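Local coordinates for ABC transporter periplasmic peptide-binding protein (Pseudoalteromonas, PDB 4QFN) that probably captures dipeptides in the periplasm for uptake by an ABC transporter, and here holds glycyl-glutamate, at residues A378-R383 with Y412-F417; C34-P39 with T49-D54; T265-S270 with S382-P387; T416-I421 with V429-A434. All coordinates share one frame; numbering follows the deposited sequence.

Interaction 1. Residues A378-R383 with Y412-F417; sequences AMPVSR and YEWNTF. With GLU (glutamic acid), chain D.
The pocket for the free carboxylate of the bound dipeptide gains one wall where Arg383, in the loop after strand 372-378, meets Trp414 in the first turn of helix 414-422. Arg383 NE lies 3.4 Å from Trp414 CZ2, but the guanidinium and indole planes are 51° apart, so the groups are tilted and not stacked. Bends at chi2 and chi3 fold the arginine chain back, bringing NE and NH2 to the ligand glutamate. NE donates to OXT at 2.9 Å and NH2 to O at 2.9 Å, with the carboxylate at the edge of the guanidinium. Replacing this arginine by an alanine would probably leave the carboxylate without its paired guanidinium donors and remove the packing against Trp414 CZ2. Val381 CG2 sits over an indole face, 3.9 Å from the centroid of the Trp414 five-membered ring, a CH-pi contact. Met379 makes a Met-aromatic contact, its SD approaching the Trp414 six-membered ring obliquely, while its CA covers a face of Phe417. Glu413 is the N-cap of this helix: its OE2 accepts from Asn415 N, and its OE1 receives both Thr416 OG1 and Thr416 N, the latter at 2.8 Å.

Interaction 2. Residues C34-P39 with T49-D54; sequences CAEANP and TGSTID. With GLU (glutamic acid), chain D.
Glu36 OE2 is gripped by several groups: a weak bond from Ser51 OG at 3.4 Å, a proton from water 1, and the salt bridge to Arg383, its strongest partner. The contact sets the loop leaving strand 30-35 against the first turn of helix 50-60, whose N-terminal end faces the dipeptide pocket. Glu36 CG is wedged between its own backbone N and carbonyl carbon (chi1 73°), and a bend at chi2 then brings the carboxylate round to the helix. Next along the chain, Ala37 CB packs on Ser51 CB at 3.8 Å. Glu36 OE2 and Asp54 OD2 lie 4.7 Å apart, a pairing of like charges that is probably eased by water 1, which donates to both, and by Arg383. Water 3 makes a second bridge, from Glu36 OE1 to Asp54 OD2. Farther along, Thr52 OG1 rests 3.5 Å from Pro39 CA, accepts from Val40 N and gives its proton to water 4; that water in turn donates to Asn38 O at 2.8 Å. At the start of the helix Gly50 N is turned to the ligand and donates to O of the bound glutamate at 2.9 Å, with an N-H...O angle of 149°.

Interaction 3. Residues T265-S270 with S382-P387; sequences TAHPSS and SRIYNP. With GLU (glutamic acid), chain D.
His267 backs Arg383, which itself holds the ligand carboxylate: His267 CD2 lies 3.4 Å from Arg383 NH1, with the imidazole and guanidinium planes 68° apart. On the carboxylate itself Tyr385 joins the arginine, its OH donating to OXT of the bound glutamate at a short 2.5 Å. The Tyr385 ring is backed on one face by Arg383 CB, 3.6 Å above its plane, which probably helps to steady both ligand-binding side chains. Both belong to a type I turn from Arg383 to Asn386, closed by backbone bonds in both directions between its end residues. Arg383 NH1 also forms a salt bridge with Glu36. Water 1 lies in the imidazole plane at the His267 edge, 3.0 Å from NE2, and accepts from Arg383 NH2. Around the same ring, Ile384 CG1 approaches CE1 at the edge at 3.7 Å, while Ser382 O lies over a face. Farther out, water 5 donates to Pro268 O and has a weak bond with Ser382 OG, and Ser270 OG touches Pro387 CB at 3.7 Å. A leucine in place of Arg383 is likely to leave the Glu36 carboxylate without its salt-bridge mate and water 1 without the NH2 donor. With Arg383 and Tyr385 both donating to OXT, the chemistry is consistent with recognition of a peptide's free C-terminus.

Interaction 4. Residues T416-I421 with V429-A434; sequences TFIQRI and VLLGWA. With GLY (glycine), chain C; GLU (glutamic acid), chain D.
The hydrophobic side of the dipeptide pocket is lined by Ile418 and Leu431, whose CD1 and CD2 atoms lie 4.2 Å apart. Both touch the aliphatic part of the bound glutamate: Ile418 CD1 comes to 3.9 Å from its CB, and Leu431 CD2 to 4.0 Å from its CG. Behind this pair, Ile421 splits its branches. With CG1 anti to the carbonyl carbon (chi1 -69°) and CG2 anti to the backbone N, CG2 slides past Leu431 CD1 at 3.7 Å, whereas CD1 meets Val429 CG2 tip to tip. The elements are helix 414-422 and strand 428-434 of an alpha/beta lobe of the periplasmic binding protein fold; their local axes run nearly perpendicular, at 102°, with a closest approach of 11.2 Å. Phe417 reaches from the helix to the strand, its CZ meeting Val429 CG2 obliquely at 3.9 Å and one ring face covered by Ile421 CG1. Where the strand runs on into the pocket, the indole of Trp433 presents a face to CA of the ligand glycine and an edge to the glutamate OE1. Ala434 then pairs with that glycine through its backbone, N donating to the glycine O at 2.8 Å and O accepting from the glycine N.

How the interactions relate
All four contacts surround one glycyl-glutamate ligand. Interactions 1, 2 and 4 are buried, whereas interaction 3 is only partly so. Interactions 1 and 4 share helix 414-422, and Phe417 serves both: one pairing is aromatic and aliphatic with a charged end at Arg383, the other purely apolar between helix and strand. Interactions 1 and 3 share Arg383. Its salt bridge from NH1 to Glu36 OE2, 2.9 Å long, ties both to interaction 2, where waters bridge the polar groups. Interactions 2 and 3 start from two paired neighbouring strands, 30-35 and 264-266, and share water 1. Tyr385 of interaction 3 in turn packs against Leu431 and Gly432 of interaction 4.

Interaction 1. Residues A378-R383 with Y412-F417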
# COMPACT_ATOMS: atom_id res chain seq x y z
N ALA A 378 -2.71 -3.24 -17.60
CA ALA A 378 -3.86 -2.80 -16.82
C ALA A 378 -4.23 -3.80 -15.73
O ALA A 378 -4.37 -5.00 -15.98
CB ALA A 378 -5.07 -2.54 -17.73
N MET A 379 -4.39 -3.27 -14.52
CA MET A 379 -4.91 -3.98 -13.36
C MET A 379 -6.30 -4.53 -13.63
O MET A 379 -7.15 -3.84 -14.18
CB MET A 379 -4.99 -3.02 -12.16
CG MET A 379 -4.00 -1.88 -12.26
SD MET A 379 -3.79 -0.94 -10.74
CE MET A 379 -4.88 0.42 -11.10
N PRO A 380 -6.54 -5.76 -13.19
CA PRO A 380 -7.83 -6.45 -13.34
C PRO A 380 -8.80 -6.13 -12.20
O PRO A 380 -9.95 -6.55 -12.28
CB PRO A 380 -7.44 -7.92 -13.27
CG PRO A 380 -6.29 -7.93 -12.30
CD PRO A 380 -5.57 -6.58 -12.44
N VAL A 381 -8.37 -5.40 -11.18
CA VAL A 381 -9.27 -5.08 -10.07
C VAL A 381 -9.35 -3.60 -9.78
O VAL A 381 -8.41 -2.85 -10.05
CB VAL A 381 -8.91 -5.80 -8.75
CG1 VAL A 381 -9.12 -7.29 -8.89
CG2 VAL A 381 -7.47 -5.49 -8.34
N SER A 382 -10.48 -3.20 -9.24
CA SER A 382 -10.69 -1.83 -8.84
C SER A 382 -9.75 -1.47 -7.69
O SER A 382 -9.54 -2.28 -6.79
CB SER A 382 -12.15 -1.62 -8.45
OG SER A 382 -12.37 -0.29 -8.04
N ARG A 383 -9.16 -0.27 -7.75
CA ARG A 383 -8.36 0.28 -6.65
C ARG A 383 -8.88 1.69 -6.35
O ARG A 383 -9.50 2.32 -7.21
CB ARG A 383 -6.87 0.39 -7.04
CG ARG A 383 -6.28 -0.78 -7.83
CD ARG A 383 -6.46 -2.12 -7.12
NE ARG A 383 -5.76 -2.19 -5.84
CZ ARG A 383 -6.28 -2.73 -4.73
NH1 ARG A 383 -7.52 -3.23 -4.73
NH2 ARG A 383 -5.55 -2.76 -3.61
N TYR A 412 -3.24 -9.44 -16.13
CA TYR A 412 -3.14 -10.73 -15.46
C TYR A 412 -3.83 -10.68 -14.11
O TYR A 412 -4.15 -9.61 -13.62
CB TYR A 412 -1.68 -11.10 -15.22
CG TYR A 412 -0.83 -11.22 -16.46
CD1 TYR A 412 -0.90 -12.34 -17.28
CD2 TYR A 412 0.07 -10.22 -16.80
CE1 TYR A 412 -0.12 -12.45 -18.41
CE2 TYR A 412 0.87 -10.32 -17.94
CZ TYR A 412 0.76 -11.44 -18.74
OH TYR A 412 1.54 -11.56 -19.86
N GLU A 413 -4.05 -11.85 -13.51
CA GLU A 413 -4.49 -11.93 -12.13
C GLU A 413 -3.69 -10.95 -11.24
O GLU A 413 -2.48 -10.77 -11.41
CB GLU A 413 -4.37 -13.37 -11.62
CG GLU A 413 -4.89 -13.58 -10.20
CD GLU A 413 -3.86 -13.25 -9.14
OE1 GLU A 413 -2.64 -13.38 -9.41
OE2 GLU A 413 -4.27 -12.83 -8.03
N TRP A 414 -4.38 -10.33 -10.29
CA TRP A 414 -3.83 -9.22 -9.50
C TRP A 414 -2.44 -9.48 -8.92
O TRP A 414 -1.53 -8.70 -9.14
CB TRP A 414 -4.82 -8.85 -8.40
CG TRP A 414 -4.44 -7.70 -7.51
CD1 TRP A 414 -4.54 -7.66 -6.15
CD2 TRP A 414 -3.93 -6.42 -7.90
NE1 TRP A 414 -4.13 -6.44 -5.67
CE2 TRP A 414 -3.76 -5.66 -6.73
CE3 TRP A 414 -3.61 -5.84 -9.13
CZ2 TRP A 414 -3.28 -4.36 -6.74
CZ3 TRP A 414 -3.14 -4.56 -9.14
CH2 TRP A 414 -2.97 -3.82 -7.95
N ASN A 415 -2.29 -10.56 -8.17
CA ASN A 415 -1.01 -10.79 -7.52
C ASN A 415 0.08 -11.10 -8.55
O ASN A 415 1.22 -10.67 -8.39
CB ASN A 415 -1.13 -11.90 -6.45
CG ASN A 415 -1.97 -11.47 -5.25
OD1 ASN A 415 -1.84 -10.34 -4.75
ND2 ASN A 415 -2.84 -12.36 -4.78
N THR A 416 -0.27 -11.84 -9.59
CA THR A 416 0.67 -12.12 -10.67
C THR A 416 1.08 -10.82 -11.35
O THR A 416 2.25 -10.60 -11.67
CB THR A 416 0.03 -13.05 -11.72
OG1 THR A 416 -0.37 -14.26 -11.09
CG2 THR A 416 1.02 -13.36 -12.85
N PHE A 417 0.08 -9.98 -11.59
CA PHE A 417 0.28 -8.67 -12.18
C PHE A 417 1.33 -7.86 -11.39
O PHE A 417 2.29 -7.35 -11.97
CB PHE A 417 -1.07 -7.96 -12.22
CG PHE A 417 -1.03 -6.60 -12.87
CD1 PHE A 417 -0.78 -5.47 -12.12
CD2 PHE A 417 -1.30 -6.46 -14.22
CE1 PHE A 417 -0.78 -4.23 -12.71
CE2 PHE A 417 -1.29 -5.22 -14.82
CZ PHE A 417 -1.02 -4.10 -14.06
N GLU D . -0.23 -0.78 -3.09
CA GLU D . -0.94 -0.86 -4.36
C GLU D . -2.40 -1.27 -4.20
O GLU D . -2.79 -1.95 -3.25
CB GLU D . -0.23 -1.81 -5.33
CG GLU D . 1.19 -1.40 -5.66
CD GLU D . 2.24 -2.10 -4.79
OE1 GLU D . 3.44 -2.06 -5.15
OE2 GLU D . 1.86 -2.72 -3.76
OXT GLU D . -3.23 -0.92 -5.04

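Interaction 2. Residues C34-P39 with T49-D54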
# COMPACT_ATOMS: atom_id res chain seq x y z
N CYS A 34 -16.21 -9.57 1.24
CA CYS A 34 -15.86 -9.92 -0.13
C CYS A 34 -14.55 -9.28 -0.55
O CYS A 34 -14.53 -8.12 -0.95
CB CYS A 34 -16.94 -9.45 -1.09
SG CYS A 34 -18.03 -10.75 -1.61
N ALA A 35 -13.47 -10.06 -0.47
CA ALA A 35 -12.13 -9.60 -0.81
C ALA A 35 -11.85 -9.73 -2.30
O ALA A 35 -12.29 -10.69 -2.96
CB ALA A 35 -11.09 -10.40 0.00
N GLU A 36 -11.08 -8.78 -2.84
CA GLU A 36 -10.85 -8.76 -4.28
C GLU A 36 -9.67 -9.63 -4.74
O GLU A 36 -9.47 -9.80 -5.94
CB GLU A 36 -10.66 -7.32 -4.80
CG GLU A 36 -9.32 -6.66 -4.42
CD GLU A 36 -9.35 -6.03 -3.03
OE1 GLU A 36 -10.22 -6.39 -2.21
OE2 GLU A 36 -8.50 -5.15 -2.74
N ALA A 37 -8.90 -10.17 -3.80
CA ALA A 37 -7.75 -11.01 -4.15
C ALA A 37 -7.36 -11.97 -3.04
O ALA A 37 -7.68 -11.77 -1.88
CB ALA A 37 -6.54 -10.17 -4.54
N ASN A 38 -6.66 -13.03 -3.44
CA ASN A 38 -6.05 -13.97 -2.52
C ASN A 38 -4.93 -13.26 -1.73
O ASN A 38 -4.20 -12.43 -2.28
CB ASN A 38 -5.50 -15.13 -3.35
CG ASN A 38 -5.27 -16.37 -2.53
OD1 ASN A 38 -4.13 -16.76 -2.28
ND2 ASN A 38 -6.35 -17.01 -2.12
N PRO A 39 -4.80 -13.55 -0.43
CA PRO A 39 -3.66 -13.00 0.33
C PRO A 39 -2.37 -13.66 -0.14
O PRO A 39 -2.38 -14.87 -0.29
CB PRO A 39 -3.97 -13.42 1.77
CG PRO A 39 -4.90 -14.65 1.62
CD PRO A 39 -5.73 -14.32 0.41
N THR A 49 0.96 -4.96 -1.16
CA THR A 49 -0.32 -5.01 -1.85
C THR A 49 -1.51 -4.85 -0.90
O THR A 49 -1.73 -5.67 -0.01
CB THR A 49 -0.46 -6.35 -2.60
OG1 THR A 49 0.69 -6.54 -3.43
CG2 THR A 49 -1.70 -6.36 -3.46
N GLY A 50 -2.30 -3.80 -1.11
CA GLY A 50 -3.42 -3.49 -0.24
C GLY A 50 -4.38 -4.65 -0.03
O GLY A 50 -4.89 -4.83 1.07
N SER A 51 -4.59 -5.43 -1.08
CA SER A 51 -5.52 -6.55 -1.05
C SER A 51 -5.20 -7.52 0.07
O SER A 51 -6.09 -8.05 0.74
CB SER A 51 -5.43 -7.31 -2.36
OG SER A 51 -5.43 -6.40 -3.42
N THR A 52 -3.91 -7.79 0.24
CA THR A 52 -3.44 -8.67 1.30
C THR A 52 -3.49 -7.97 2.65
O THR A 52 -4.04 -8.50 3.62
CB THR A 52 -2.01 -9.13 1.02
OG1 THR A 52 -2.03 -9.98 -0.13
CG2 THR A 52 -1.45 -9.92 2.20
N ILE A 53 -2.93 -6.76 2.71
CA ILE A 53 -2.87 -5.99 3.95
C ILE A 53 -4.26 -5.78 4.56
O ILE A 53 -4.41 -5.84 5.78
CB ILE A 53 -2.18 -4.62 3.71
CG1 ILE A 53 -0.77 -4.84 3.17
CG2 ILE A 53 -2.11 -3.82 5.01
CD1 ILE A 53 0.02 -5.89 3.96
N ASP A 54 -5.26 -5.55 3.71
CA ASP A 54 -6.62 -5.34 4.15
C ASP A 54 -7.15 -6.53 4.90
O ASP A 54 -7.90 -6.38 5.85
CB ASP A 54 -7.55 -5.05 2.96
CG ASP A 54 -7.52 -3.58 2.54
OD1 ASP A 54 -6.91 -2.77 3.26
OD2 ASP A 54 -8.10 -3.23 1.49
N GLU D . -0.23 -0.78 -3.09
CA GLU D . -0.94 -0.86 -4.36
C GLU D . -2.40 -1.27 -4.20
O GLU D . -2.79 -1.95 -3.25
CB GLU D . -0.23 -1.81 -5.33
CG GLU D . 1.19 -1.40 -5.66
CD GLU D . 2.24 -2.10 -4.79
OE1 GLU D . 3.44 -2.06 -5.15
OE2 GLU D . 1.86 -2.72 -3.76
OXT GLU D . -3.23 -0.92 -5.04
O HOH W 1 -7.32 -3.40 -1.10
O HOH W 2 -8.38 -8.65 -0.72
O HOH W 3 -9.87 -5.16 0.63
O HOH W 4 -3.34 -9.75 -2.45

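Interaction 3. Residues T265-S270 with S382-P387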
# COMPACT_ATOMS: atom_id res chain seq x y z
N THR A 265 -18.18 -5.25 0.99
CA THR A 265 -17.65 -5.41 -0.36
C THR A 265 -16.52 -4.41 -0.56
O THR A 265 -16.70 -3.20 -0.48
CB THR A 265 -18.77 -5.16 -1.42
OG1 THR A 265 -19.52 -6.36 -1.63
CG2 THR A 265 -18.20 -4.72 -2.74
N ALA A 266 -15.34 -4.94 -0.83
CA ALA A 266 -14.18 -4.12 -1.11
C ALA A 266 -14.29 -3.43 -2.47
O ALA A 266 -14.65 -4.07 -3.47
CB ALA A 266 -12.93 -5.00 -1.06
N HIS A 267 -13.98 -2.13 -2.52
CA HIS A 267 -13.80 -1.42 -3.79
C HIS A 267 -14.95 -1.59 -4.80
O HIS A 267 -14.75 -2.11 -5.90
CB HIS A 267 -12.47 -1.85 -4.44
CG HIS A 267 -11.28 -1.64 -3.57
ND1 HIS A 267 -10.86 -0.39 -3.16
CD2 HIS A 267 -10.42 -2.53 -3.00
CE1 HIS A 267 -9.79 -0.52 -2.39
NE2 HIS A 267 -9.50 -1.80 -2.29
N PRO A 268 -16.16 -1.13 -4.45
CA PRO A 268 -17.30 -1.30 -5.36
C PRO A 268 -17.08 -0.71 -6.76
O PRO A 268 -16.55 0.40 -6.90
CB PRO A 268 -18.43 -0.57 -4.65
CG PRO A 268 -17.76 0.28 -3.57
CD PRO A 268 -16.55 -0.49 -3.18
N SER A 269 -17.49 -1.44 -7.80
CA SER A 269 -17.44 -0.91 -9.16
C SER A 269 -18.20 0.41 -9.26
O SER A 269 -19.38 0.47 -8.90
CB SER A 269 -18.01 -1.91 -10.19
OG SER A 269 -18.08 -3.23 -9.67
N SER A 270 -17.54 1.45 -9.75
CA SER A 270 -18.15 2.76 -9.88
C SER A 270 -19.38 2.77 -10.81
O SER A 270 -20.27 3.61 -10.66
CB SER A 270 -17.13 3.80 -10.33
OG SER A 270 -16.36 3.33 -11.41
N SER A 382 -10.48 -3.20 -9.24
CA SER A 382 -10.69 -1.83 -8.84
C SER A 382 -9.75 -1.47 -7.69
O SER A 382 -9.54 -2.28 -6.79
CB SER A 382 -12.15 -1.62 -8.45
OG SER A 382 -12.37 -0.29 -8.04
N ARG A 383 -9.16 -0.27 -7.75
CA ARG A 383 -8.36 0.28 -6.65
C ARG A 383 -8.88 1.69 -6.35
O ARG A 383 -9.50 2.32 -7.21
CB ARG A 383 -6.87 0.39 -7.04
CG ARG A 383 -6.28 -0.78 -7.83
CD ARG A 383 -6.46 -2.12 -7.12
NE ARG A 383 -5.76 -2.19 -5.84
CZ ARG A 383 -6.28 -2.73 -4.73
NH1 ARG A 383 -7.52 -3.23 -4.73
NH2 ARG A 383 -5.55 -2.76 -3.61
N ILE A 384 -8.61 2.20 -5.15
CA ILE A 384 -9.02 3.56 -4.78
C ILE A 384 -8.56 4.57 -5.82
O ILE A 384 -9.31 5.45 -6.21
CB ILE A 384 -8.39 4.00 -3.45
CG1 ILE A 384 -8.81 3.07 -2.31
CG2 ILE A 384 -8.76 5.43 -3.15
CD1 ILE A 384 -8.01 3.29 -1.03
N TYR A 385 -7.33 4.43 -6.28
CA TYR A 385 -6.76 5.39 -7.22
C TYR A 385 -7.09 5.13 -8.70
O TYR A 385 -6.77 5.95 -9.55
CB TYR A 385 -5.25 5.47 -7.04
CG TYR A 385 -4.60 4.12 -7.07
CD1 TYR A 385 -4.35 3.48 -8.29
CD2 TYR A 385 -4.25 3.47 -5.89
CE1 TYR A 385 -3.75 2.24 -8.32
CE2 TYR A 385 -3.66 2.22 -5.92
CZ TYR A 385 -3.41 1.61 -7.14
OH TYR A 385 -2.83 0.37 -7.19
N ASN A 386 -7.73 4.00 -9.01
CA ASN A 386 -8.15 3.68 -10.38
C ASN A 386 -9.24 2.60 -10.35
O ASN A 386 -8.94 1.41 -10.26
CB ASN A 386 -6.96 3.20 -11.23
CG ASN A 386 -7.29 3.15 -12.73
OD1 ASN A 386 -8.44 3.03 -13.13
ND2 ASN A 386 -6.26 3.24 -13.56
N PRO A 387 -10.51 3.03 -10.42
CA PRO A 387 -11.63 2.08 -10.33
C PRO A 387 -11.77 1.14 -11.53
O PRO A 387 -12.51 0.17 -11.46
CB PRO A 387 -12.87 2.98 -10.21
CG PRO A 387 -12.42 4.33 -10.61
CD PRO A 387 -10.95 4.43 -10.31
N GLU D . -0.23 -0.78 -3.09
CA GLU D . -0.94 -0.86 -4.36
C GLU D . -2.40 -1.27 -4.20
O GLU D . -2.79 -1.95 -3.25
CB GLU D . -0.23 -1.81 -5.33
CG GLU D . 1.19 -1.40 -5.66
CD GLU D . 2.24 -2.10 -4.79
OE1 GLU D . 3.44 -2.06 -5.15
OE2 GLU D . 1.86 -2.72 -3.76
OXT GLU D . -3.23 -0.92 -5.04
O HOH W 1 -7.32 -3.40 -1.10
O HOH W 5 -14.07 2.21 -6.47

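Interaction 4. Residues T416-I421 with V429-A434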
# COMPACT_ATOMS: atom_id res chain seq x y z
N THR A 416 -0.27 -11.84 -9.59
CA THR A 416 0.67 -12.12 -10.67
C THR A 416 1.08 -10.82 -11.35
O THR A 416 2.25 -10.60 -11.67
CB THR A 416 0.03 -13.05 -11.72
OG1 THR A 416 -0.37 -14.26 -11.09
CG2 THR A 416 1.02 -13.36 -12.85
N PHE A 417 0.08 -9.98 -11.59
CA PHE A 417 0.28 -8.67 -12.18
C PHE A 417 1.33 -7.86 -11.39
O PHE A 417 2.29 -7.35 -11.97
CB PHE A 417 -1.07 -7.96 -12.22
CG PHE A 417 -1.03 -6.60 -12.87
CD1 PHE A 417 -0.78 -5.47 -12.12
CD2 PHE A 417 -1.30 -6.46 -14.22
CE1 PHE A 417 -0.78 -4.23 -12.71
CE2 PHE A 417 -1.29 -5.22 -14.82
CZ PHE A 417 -1.02 -4.10 -14.06
N ILE A 418 1.14 -7.73 -10.08
CA ILE A 418 2.06 -6.96 -9.23
C ILE A 418 3.48 -7.53 -9.29
O ILE A 418 4.47 -6.80 -9.29
CB ILE A 418 1.60 -6.96 -7.75
CG1 ILE A 418 0.34 -6.12 -7.55
CG2 ILE A 418 2.73 -6.50 -6.85
CD1 ILE A 418 0.47 -4.66 -7.91
N GLN A 419 3.57 -8.85 -9.34
CA GLN A 419 4.87 -9.51 -9.40
C GLN A 419 5.62 -9.22 -10.72
O GLN A 419 6.83 -9.00 -10.72
CB GLN A 419 4.68 -11.01 -9.17
CG GLN A 419 5.79 -11.88 -9.72
CD GLN A 419 6.93 -12.03 -8.74
OE1 GLN A 419 6.86 -11.53 -7.61
NE2 GLN A 419 7.99 -12.71 -9.17
N ARG A 420 4.90 -9.22 -11.83
CA ARG A 420 5.53 -9.00 -13.13
C ARG A 420 5.88 -7.53 -13.36
O ARG A 420 6.87 -7.21 -14.02
CB ARG A 420 4.66 -9.56 -14.24
CG ARG A 420 4.56 -11.07 -14.17
CD ARG A 420 3.77 -11.68 -15.31
NE ARG A 420 3.63 -13.13 -15.11
CZ ARG A 420 2.82 -13.91 -15.81
NH1 ARG A 420 2.06 -13.40 -16.77
NH2 ARG A 420 2.75 -15.21 -15.55
N ILE A 421 5.07 -6.64 -12.80
CA ILE A 421 5.38 -5.22 -12.85
C ILE A 421 6.62 -5.01 -11.98
O ILE A 421 7.47 -4.19 -12.30
CB ILE A 421 4.21 -4.35 -12.35
CG1 ILE A 421 3.03 -4.41 -13.33
CG2 ILE A 421 4.65 -2.91 -12.17
CD1 ILE A 421 3.38 -4.03 -14.77
N VAL A 429 2.53 1.08 -17.55
CA VAL A 429 1.54 0.47 -16.68
C VAL A 429 0.65 1.50 -16.00
O VAL A 429 1.10 2.57 -15.59
CB VAL A 429 2.22 -0.44 -15.61
CG1 VAL A 429 3.31 0.32 -14.87
CG2 VAL A 429 1.20 -0.98 -14.62
N LEU A 430 -0.62 1.14 -15.88
CA LEU A 430 -1.55 1.90 -15.08
C LEU A 430 -1.53 1.31 -13.68
O LEU A 430 -1.99 0.20 -13.46
CB LEU A 430 -2.95 1.85 -15.69
CG LEU A 430 -3.12 2.50 -17.07
CD1 LEU A 430 -4.50 2.22 -17.62
CD2 LEU A 430 -2.84 3.99 -17.01
N LEU A 431 -0.96 2.06 -12.75
CA LEU A 431 -0.91 1.63 -11.36
C LEU A 431 -1.07 2.85 -10.47
O LEU A 431 -1.67 3.84 -10.86
CB LEU A 431 0.40 0.91 -11.05
CG LEU A 431 0.24 -0.57 -10.70
CD1 LEU A 431 1.55 -1.32 -10.85
CD2 LEU A 431 -0.34 -0.74 -9.30
N GLY A 432 -0.54 2.76 -9.26
CA GLY A 432 -0.67 3.85 -8.32
C GLY A 432 -0.32 3.45 -6.91
O GLY A 432 0.26 2.40 -6.69
N TRP A 433 -0.69 4.29 -5.96
CA TRP A 433 -0.29 4.05 -4.59
C TRP A 433 -1.32 4.67 -3.67
O TRP A 433 -1.72 5.82 -3.84
CB TRP A 433 1.09 4.64 -4.36
CG TRP A 433 1.73 4.28 -3.06
CD1 TRP A 433 1.81 5.06 -1.93
CD2 TRP A 433 2.43 3.07 -2.75
NE1 TRP A 433 2.50 4.40 -0.94
CE2 TRP A 433 2.89 3.17 -1.42
CE3 TRP A 433 2.70 1.90 -3.47
CZ2 TRP A 433 3.60 2.16 -0.79
CZ3 TRP A 433 3.41 0.88 -2.84
CH2 TRP A 433 3.86 1.02 -1.51
N ALA A 434 -1.77 3.88 -2.70
CA ALA A 434 -2.61 4.39 -1.62
C ALA A 434 -1.69 4.52 -0.42
O ALA A 434 -1.09 3.53 0.02
CB ALA A 434 -3.75 3.43 -1.31
N GLY C . -0.10 0.95 0.13
CA GLY C . 0.48 0.26 -1.01
C GLY C . -0.41 0.24 -2.24
O GLY C . -1.25 1.12 -2.43
N GLU D . -0.23 -0.78 -3.09
CA GLU D . -0.94 -0.86 -4.36
C GLU D . -2.40 -1.27 -4.20
O GLU D . -2.79 -1.95 -3.25
CB GLU D . -0.23 -1.81 -5.33
CG GLU D . 1.19 -1.40 -5.66
CD GLU D . 2.24 -2.10 -4.79
OE1 GLU D . 3.44 -2.06 -5.15
OE2 GLU D . 1.86 -2.72 -3.76
OXT GLU D . -3.23 -0.92 -5.04